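Local coordinates for protein glucuronan lyase A (Trichoderma reesei, PDB 2ZZJ) that probably cleaves beta-1,4-linked glucuronan chains from within as a polysaccharide lyase, and holds a calcium ion in its beta-jelly-roll fold, at residues F74-Q85 with H209-W220. Residues are numbered along the deposited sequence; the frame is centred on the assembly and turned at random.
Sequences FRLSEDWQFQPQ and HMTGTQGFRQVW
R217 lies over the indole of W80 where strand 66-76 of the beta-jelly roll ends beside the start of its antiparallel neighbour 216-227. Its guanidinium stands steeply on the ring, the planes 77° apart, with NH1 above the ring centre and 3.2 Å from W80 CE2, a cation-pi contact; CD adds a CH-pi contact on the same face. A bend at chi2 turns the arginine chain across the indole, and NE bonds back to Q214 O. Both end nitrogens grip a single acceptor, Q81 O: NH2 meets a lone pair in the carbonyl plane, whereas NH1 comes from above that plane. L76 CD1 lies on the opposite face of W80, and V219 CG2 reaches W80 CZ3 obliquely at 3.6 Å.

R75 and W220 form a hydrogen-bonded pair, L76 and V219 the next, non-hydrogen-bonded one, and S77 N bonds to Q218 O. R75 and W220 point the same way, guanidinium and indole nearly perpendicular; NH1 sits over the rim of the ring, at most a weak cation-pi attraction, and also binds a citrate, probably from the crystallisation liquor.

In the loops that follow one strand and precede the other, glutamine amides make the links. Q214 clasps the 79-81 backbone, NE2 donating to D79 O (2.7 Å) and OE1 accepting from Q81 N. Q81, extended with CG anti to its N (chi1 -166°), accepts from T213 N on an in-plane lone pair of OE1, and its NE2 donates to T213 OG1. Q85 bridges two backbone groups: NE2 donates to H209 O, and T211 N-H points almost straight (178°) at OE1 from above the amide plane, 2.9 Å away.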
# COMPACT_ATOMS: atom_id res chain seq x y z
N PHE A 74 -5.55 3.60 -8.60
CA PHE A 74 -5.71 2.13 -8.72
C PHE A 74 -7.10 1.77 -9.21
O PHE A 74 -8.02 2.58 -9.11
CB PHE A 74 -5.38 1.40 -7.41
CG PHE A 74 -6.51 1.44 -6.40
CD1 PHE A 74 -7.43 0.39 -6.33
CD2 PHE A 74 -6.68 2.57 -5.58
CE1 PHE A 74 -8.51 0.43 -5.40
CE2 PHE A 74 -7.78 2.63 -4.64
CZ PHE A 74 -8.67 1.56 -4.58
N ARG A 75 -7.23 0.55 -9.72
CA ARG A 75 -8.46 0.09 -10.32
C ARG A 75 -8.57 -1.40 -10.09
O ARG A 75 -7.65 -2.16 -10.40
CB ARG A 75 -8.41 0.37 -11.82
CG ARG A 75 -9.67 -0.08 -12.57
CD ARG A 75 -9.40 0.03 -14.06
NE ARG A 75 -10.58 -0.26 -14.87
CZ ARG A 75 -10.93 -1.48 -15.26
NH1 ARG A 75 -10.21 -2.52 -14.91
NH2 ARG A 75 -12.00 -1.66 -16.03
N LEU A 76 -9.70 -1.83 -9.52
CA LEU A 76 -9.97 -3.26 -9.45
C LEU A 76 -10.59 -3.71 -10.76
O LEU A 76 -11.28 -2.93 -11.43
CB LEU A 76 -10.97 -3.57 -8.35
CG LEU A 76 -10.67 -3.01 -6.95
CD1 LEU A 76 -11.79 -3.34 -5.95
CD2 LEU A 76 -9.33 -3.54 -6.44
N SER A 77 -10.40 -4.98 -11.10
CA SER A 77 -11.10 -5.55 -12.28
C SER A 77 -12.62 -5.27 -12.19
O SER A 77 -13.21 -5.23 -11.13
CB SER A 77 -10.89 -7.05 -12.39
OG SER A 77 -11.51 -7.68 -11.28
N GLU A 78 -13.22 -5.05 -13.34
CA GLU A 78 -14.66 -4.84 -13.35
C GLU A 78 -15.44 -6.01 -12.70
O GLU A 78 -16.47 -5.80 -12.05
CB GLU A 78 -15.11 -4.62 -14.77
CG GLU A 78 -16.63 -4.70 -14.83
CD GLU A 78 -17.19 -4.37 -16.17
OE1 GLU A 78 -18.33 -3.87 -16.13
OE2 GLU A 78 -16.52 -4.59 -17.22
N ASP A 79 -14.94 -7.23 -12.88
CA ASP A 79 -15.56 -8.41 -12.32
C ASP A 79 -14.98 -8.84 -10.97
O ASP A 79 -15.09 -10.02 -10.61
CB ASP A 79 -15.45 -9.56 -13.32
CG ASP A 79 -14.01 -9.94 -13.63
OD1 ASP A 79 -13.08 -9.51 -12.91
OD2 ASP A 79 -13.83 -10.70 -14.59
N TRP A 80 -14.38 -7.88 -10.24
CA TRP A 80 -13.83 -8.12 -8.90
C TRP A 80 -14.87 -8.79 -8.04
O TRP A 80 -16.02 -8.34 -8.00
CB TRP A 80 -13.37 -6.81 -8.24
CG TRP A 80 -12.69 -6.98 -6.89
CD1 TRP A 80 -13.28 -6.95 -5.65
CD2 TRP A 80 -11.28 -7.18 -6.66
NE1 TRP A 80 -12.33 -7.15 -4.66
CE2 TRP A 80 -11.10 -7.27 -5.25
CE3 TRP A 80 -10.16 -7.30 -7.51
CZ2 TRP A 80 -9.82 -7.47 -4.66
CZ3 TRP A 80 -8.90 -7.48 -6.92
CH2 TRP A 80 -8.75 -7.58 -5.51
N GLN A 81 -14.48 -9.86 -7.37
CA GLN A 81 -15.41 -10.62 -6.51
C GLN A 81 -15.14 -10.18 -5.09
O GLN A 81 -14.16 -10.59 -4.46
CB GLN A 81 -15.18 -12.14 -6.72
CG GLN A 81 -16.30 -13.01 -6.15
CD GLN A 81 -15.97 -14.48 -6.27
OE1 GLN A 81 -15.52 -15.11 -5.31
NE2 GLN A 81 -16.10 -15.02 -7.47
N PHE A 82 -16.01 -9.32 -4.57
CA PHE A 82 -15.81 -8.77 -3.25
C PHE A 82 -15.95 -9.90 -2.23
O PHE A 82 -16.92 -10.70 -2.31
CB PHE A 82 -16.79 -7.60 -3.00
CG PHE A 82 -16.53 -6.40 -3.86
CD1 PHE A 82 -15.58 -5.44 -3.46
CD2 PHE A 82 -17.20 -6.22 -5.06
CE1 PHE A 82 -15.31 -4.33 -4.25
CE2 PHE A 82 -16.96 -5.11 -5.85
CZ PHE A 82 -15.99 -4.16 -5.45
N GLN A 83 -14.99 -9.96 -1.30
CA GLN A 83 -14.88 -10.98 -0.26
C GLN A 83 -14.31 -10.36 1.01
O GLN A 83 -13.61 -9.32 0.94
CB GLN A 83 -14.00 -12.17 -0.72
CG GLN A 83 -14.56 -12.95 -1.88
CD GLN A 83 -15.83 -13.75 -1.54
OE1 GLN A 83 -16.27 -13.77 -0.39
NE2 GLN A 83 -16.39 -14.41 -2.53
N PRO A 84 -14.66 -10.94 2.19
CA PRO A 84 -14.22 -10.46 3.49
C PRO A 84 -12.72 -10.54 3.78
O PRO A 84 -12.27 -9.93 4.75
CB PRO A 84 -14.97 -11.37 4.49
CG PRO A 84 -15.54 -12.49 3.69
CD PRO A 84 -15.63 -12.06 2.28
N GLN A 85 -11.98 -11.32 2.99
CA GLN A 85 -10.52 -11.39 3.17
C GLN A 85 -9.89 -10.06 2.77
O GLN A 85 -10.53 -9.25 2.11
CB GLN A 85 -9.91 -12.53 2.35
CG GLN A 85 -10.20 -13.93 2.94
CD GLN A 85 -9.51 -15.04 2.19
OE1 GLN A 85 -9.63 -15.16 0.97
NE2 GLN A 85 -8.83 -15.91 2.93
N HIS A 209 -6.33 -20.41 3.42
CA HIS A 209 -7.30 -20.75 2.37
C HIS A 209 -7.78 -19.46 1.73
O HIS A 209 -7.56 -18.37 2.28
CB HIS A 209 -8.53 -21.47 2.96
CG HIS A 209 -9.29 -20.64 3.94
ND1 HIS A 209 -8.89 -20.48 5.25
CD2 HIS A 209 -10.39 -19.87 3.78
CE1 HIS A 209 -9.72 -19.66 5.86
NE2 HIS A 209 -10.64 -19.27 5.00
N MET A 210 -8.45 -19.62 0.59
CA MET A 210 -9.08 -18.54 -0.13
C MET A 210 -10.60 -18.62 0.00
O MET A 210 -11.20 -19.66 -0.23
CB MET A 210 -8.70 -18.62 -1.60
CG MET A 210 -9.54 -17.73 -2.46
SD MET A 210 -9.32 -17.97 -4.22
CE MET A 210 -10.06 -19.57 -4.50
N THR A 211 -11.21 -17.49 0.35
CA THR A 211 -12.68 -17.35 0.40
C THR A 211 -13.20 -16.97 -0.98
O THR A 211 -12.70 -16.02 -1.61
CB THR A 211 -13.03 -16.27 1.44
OG1 THR A 211 -12.43 -16.61 2.68
CG2 THR A 211 -14.53 -16.08 1.64
N GLY A 212 -14.22 -17.68 -1.46
CA GLY A 212 -14.80 -17.39 -2.76
C GLY A 212 -14.15 -18.15 -3.91
O GLY A 212 -13.42 -19.12 -3.67
N THR A 213 -14.43 -17.71 -5.13
CA THR A 213 -14.08 -18.47 -6.32
C THR A 213 -13.23 -17.70 -7.33
O THR A 213 -12.94 -18.20 -8.41
CB THR A 213 -15.33 -19.07 -7.02
OG1 THR A 213 -16.24 -18.02 -7.37
CG2 THR A 213 -16.02 -20.05 -6.09
N GLN A 214 -12.77 -16.50 -6.96
CA GLN A 214 -11.96 -15.74 -7.90
C GLN A 214 -10.48 -15.85 -7.48
O GLN A 214 -9.93 -14.96 -6.80
CB GLN A 214 -12.41 -14.27 -7.94
CG GLN A 214 -11.75 -13.47 -9.07
CD GLN A 214 -12.35 -12.08 -9.15
OE1 GLN A 214 -11.99 -11.20 -8.38
NE2 GLN A 214 -13.29 -11.90 -10.06
N GLY A 215 -9.85 -16.95 -7.89
CA GLY A 215 -8.45 -17.21 -7.57
C GLY A 215 -7.49 -16.44 -8.45
O GLY A 215 -6.28 -16.41 -8.17
N PHE A 216 -8.00 -15.82 -9.50
CA PHE A 216 -7.19 -14.96 -10.35
C PHE A 216 -7.63 -13.51 -10.13
O PHE A 216 -8.73 -13.12 -10.54
CB PHE A 216 -7.36 -15.34 -11.82
CG PHE A 216 -6.58 -14.48 -12.77
CD1 PHE A 216 -5.18 -14.42 -12.69
CD2 PHE A 216 -7.23 -13.76 -13.80
CE1 PHE A 216 -4.42 -13.65 -13.61
CE2 PHE A 216 -6.49 -12.99 -14.69
CZ PHE A 216 -5.08 -12.93 -14.58
N ARG A 217 -6.75 -12.74 -9.52
CA ARG A 217 -7.10 -11.38 -9.08
C ARG A 217 -6.30 -10.36 -9.86
O ARG A 217 -5.11 -10.57 -10.05
CB ARG A 217 -6.83 -11.24 -7.59
CG ARG A 217 -7.75 -12.10 -6.68
CD ARG A 217 -9.09 -11.39 -6.50
NE ARG A 217 -10.09 -12.22 -5.82
CZ ARG A 217 -11.20 -11.74 -5.26
NH1 ARG A 217 -11.45 -10.42 -5.27
NH2 ARG A 217 -12.04 -12.59 -4.64
N GLN A 218 -6.93 -9.26 -10.27
CA GLN A 218 -6.25 -8.23 -11.08
C GLN A 218 -6.51 -6.81 -10.56
O GLN A 218 -7.67 -6.44 -10.31
CB GLN A 218 -6.71 -8.27 -12.54
CG GLN A 218 -6.74 -9.68 -13.17
CD GLN A 218 -7.36 -9.64 -14.51
OE1 GLN A 218 -8.54 -9.97 -14.68
NE2 GLN A 218 -6.58 -9.23 -15.49
N VAL A 219 -5.44 -6.03 -10.44
CA VAL A 219 -5.52 -4.63 -10.00
C VAL A 219 -4.55 -3.83 -10.88
O VAL A 219 -3.42 -4.30 -11.13
CB VAL A 219 -5.15 -4.45 -8.51
CG1 VAL A 219 -5.30 -2.92 -8.12
CG2 VAL A 219 -6.04 -5.34 -7.60
N TRP A 220 -4.99 -2.68 -11.38
CA TRP A 220 -4.16 -1.79 -12.20
C TRP A 220 -3.72 -0.59 -11.36
O TRP A 220 -4.43 -0.22 -10.40
CB TRP A 220 -4.95 -1.28 -13.40
CG TRP A 220 -5.24 -2.33 -14.44
CD1 TRP A 220 -4.63 -2.46 -15.67
CD2 TRP A 220 -6.17 -3.39 -14.34
NE1 TRP A 220 -5.18 -3.54 -16.37
CE2 TRP A 220 -6.11 -4.13 -15.56
CE3 TRP A 220 -7.05 -3.81 -13.35
CZ2 TRP A 220 -6.90 -5.25 -15.78
CZ3 TRP A 220 -7.87 -4.92 -13.60
CH2 TRP A 220 -7.78 -5.62 -14.79
O HOH W 1 -9.94 -9.66 -10.01
O HOH W 2 -10.34 -10.71 -12.78
O HOH W 3 -11.15 -13.94 -0.95